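Local coordinates for amidohydrolase (Xanthomonas campestris pv. campestris, PDB 4DZH), which probably deaminates adenosine-type substrates such as 5'-methylthioadenosine, as a zinc-binding hydrolase of the ATZ/TRZ family, at residues L217-D222 against N258-A263. Sequence-based numbering, arbitrary orientation.
Sequences LADQLD and NDRLIA. With ZN (zinc ion), chain H.
With CG anti to its carbonyl carbon (chi1 -65°) and the chain extended from CG to NE, Arg260 reaches the end of helix 208-221, where Asp222, its CG anti to the backbone N, turns a carboxylate oxygen to meet it. The two side chains cross nearly at right angles, the carboxylate and guanidinium planes 77° apart. Asp222 OD1 takes a salt-bridging hydrogen bond from Arg260 NH1 on its anti side, at 3.2 Å; lying at the guanidinium edge, it also accepts a weak one from Arg260 NH2. Over one face sits the carbonyl of Ala218, its O 3.3 Å from Arg260 CZ. Arg260 NH1 also makes a weak hydrogen bond to Met223 O, just past the helix. Arg260 N donates to Asn258 OD1 in an Asx turn. Leu221 O and His185 bind a zinc ion distinct from that held by His79, His81, His228 and Asp316, and Asp222 O accepts from a zinc-bound water. Arg260 lies against a Schellman motif, Met223 N to Ala218 O and, weakly, Asp222 N to Asp219 O, with Asp222 (positive phi) at C'; the contact joins the turns leading into neighbouring parallel strands 225-229 and 261-265 of the amidohydrolase TIM barrel.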
loop_
_atom_site.group_PDB
_atom_site.type_symbol
_atom_site.label_atom_id
_atom_site.label_comp_id
_atom_site.label_asym_id
_atom_site.label_seq_id
_atom_site.Cartn_x
_atom_site.Cartn_y
_atom_site.Cartn_z
ATOM N N LEU A 217 5.347 -38.691 -6.935
ATOM C CA LEU A 217 3.905 -38.525 -7.055
ATOM C C LEU A 217 3.511 -37.308 -7.883
ATOM O O LEU A 217 2.518 -37.353 -8.601
ATOM C CB LEU A 217 3.227 -38.486 -5.673
ATOM C CG LEU A 217 3.346 -39.782 -4.842
ATOM C CD1 LEU A 217 2.759 -39.638 -3.452
ATOM C CD2 LEU A 217 2.652 -40.925 -5.576
ATOM N N ALA A 218 4.291 -36.235 -7.815
ATOM C CA ALA A 218 3.978 -35.065 -8.643
ATOM C C ALA A 218 4.116 -35.391 -10.147
ATOM O O ALA A 218 3.324 -34.922 -10.959
ATOM C CB ALA A 218 4.841 -33.903 -8.273
ATOM N N ASP A 219 5.120 -36.186 -10.524
ATOM C CA ASP A 219 5.221 -36.664 -11.906
ATOM C C ASP A 219 4.102 -37.660 -12.232
ATOM O O ASP A 219 3.407 -37.501 -13.230
ATOM C CB ASP A 219 6.597 -37.294 -12.163
ATOM C CG ASP A 219 6.669 -38.051 -13.497
ATOM O OD1 ASP A 219 6.685 -37.389 -14.564
ATOM O OD2 ASP A 219 6.722 -39.309 -13.475
ATOM N N GLN A 220 3.896 -38.652 -11.370
ATOM C CA GLN A 220 2.839 -39.653 -11.574
ATOM C C GLN A 220 1.423 -39.079 -11.710
ATOM O O GLN A 220 0.627 -39.535 -12.540
ATOM C CB GLN A 220 2.862 -40.659 -10.422
ATOM C CG GLN A 220 1.770 -41.716 -10.455
ATOM C CD GLN A 220 1.800 -42.620 -9.227
ATOM O OE1 GLN A 220 2.865 -43.080 -8.797
ATOM N NE2 GLN A 220 0.628 -42.871 -8.652
ATOM N N LEU A 221 1.085 -38.110 -10.863
ATOM C CA LEU A 221 -0.290 -37.602 -10.829
ATOM C C LEU A 221 -0.421 -36.292 -11.584
ATOM O O LEU A 221 -1.523 -35.722 -11.671
ATOM C CB LEU A 221 -0.759 -37.396 -9.390
ATOM C CG LEU A 221 -0.611 -38.598 -8.471
ATOM C CD1 LEU A 221 -0.846 -38.177 -7.033
ATOM C CD2 LEU A 221 -1.577 -39.738 -8.881
ATOM N N ASP A 222 0.698 -35.806 -12.118
ATOM C CA ASP A 222 0.722 -34.559 -12.885
ATOM C C ASP A 222 0.236 -33.349 -12.052
ATOM O O ASP A 222 -0.820 -32.736 -12.333
ATOM C CB ASP A 222 -0.081 -34.700 -14.182
ATOM C CG ASP A 222 0.108 -33.514 -15.116
ATOM O OD1 ASP A 222 1.197 -32.896 -15.075
ATOM O OD2 ASP A 222 -0.834 -33.210 -15.892
ATOM N N ASN A 258 12.563 -27.889 -11.320
ATOM C CA ASN A 258 12.112 -28.256 -12.666
ATOM C C ASN A 258 10.866 -27.442 -13.032
ATOM O O ASN A 258 10.506 -26.539 -12.290
ATOM C CB ASN A 258 11.856 -29.762 -12.765
ATOM C CG ASN A 258 10.905 -30.261 -11.703
ATOM O OD1 ASN A 258 10.193 -29.476 -11.087
ATOM N ND2 ASN A 258 10.877 -31.561 -11.487
ATOM N N ASP A 259 10.200 -27.776 -14.142
ATOM C CA ASP A 259 9.025 -27.001 -14.568
ATOM C C ASP A 259 7.737 -27.298 -13.789
ATOM O O ASP A 259 6.648 -26.887 -14.215
ATOM C CB ASP A 259 8.760 -27.094 -16.074
ATOM C CG ASP A 259 8.513 -28.517 -16.552
ATOM O OD1 ASP A 259 8.347 -29.437 -15.717
ATOM O OD2 ASP A 259 8.456 -28.705 -17.788
ATOM N N ARG A 260 7.864 -27.997 -12.663
ATOM C CA ARG A 260 6.740 -28.173 -11.736
ATOM C C ARG A 260 6.864 -27.302 -10.482
ATOM O O ARG A 260 5.913 -27.210 -9.708
ATOM C CB ARG A 260 6.626 -29.607 -11.265
ATOM C CG ARG A 260 6.289 -30.611 -12.345
ATOM C CD ARG A 260 6.035 -32.005 -11.747
ATOM N NE ARG A 260 5.693 -32.970 -12.786
ATOM C CZ ARG A 260 4.508 -33.020 -13.396
ATOM N NH1 ARG A 260 3.552 -32.151 -13.076
ATOM N NH2 ARG A 260 4.276 -33.945 -14.332
ATOM N N LEU A 261 8.025 -26.708 -10.257
ATOM C CA LEU A 261 8.311 -26.036 -8.983
ATOM C C LEU A 261 7.800 -24.614 -8.937
ATOM O O LEU A 261 8.170 -23.788 -9.765
ATOM C CB LEU A 261 9.811 -26.015 -8.677
ATOM C CG LEU A 261 10.259 -25.433 -7.322
ATOM C CD1 LEU A 261 9.607 -26.168 -6.118
ATOM C CD2 LEU A 261 11.800 -25.404 -7.166
ATOM N N ILE A 262 6.987 -24.330 -7.930
ATOM C CA ILE A 262 6.601 -22.964 -7.604
ATOM C C ILE A 262 7.367 -22.576 -6.346
ATOM O O ILE A 262 7.038 -23.050 -5.246
ATOM C CB ILE A 262 5.077 -22.882 -7.327
ATOM C CG1 ILE A 262 4.266 -23.554 -8.440
ATOM C CG2 ILE A 262 4.678 -21.420 -7.098
ATOM C CD1 ILE A 262 2.762 -23.759 -8.091
ATOM N N ALA A 263 8.403 -21.744 -6.488
ATOM C CA ALA A 263 9.294 -21.434 -5.384
ATOM C C ALA A 263 8.891 -20.115 -4.756
ATOM O O ALA A 263 9.006 -19.056 -5.377
ATOM C CB ALA A 263 10.742 -21.336 -5.895
HETATM ZN ZN ZN H . -3.634 -35.953 -12.169
HETATM O O HOH W 1 -3.455 -33.808 -12.319
HETATM O O HOH W 2 -5.425 -35.361 -13.113
HETATM O O HOH W 3 -3.338 -37.969 -13.044
#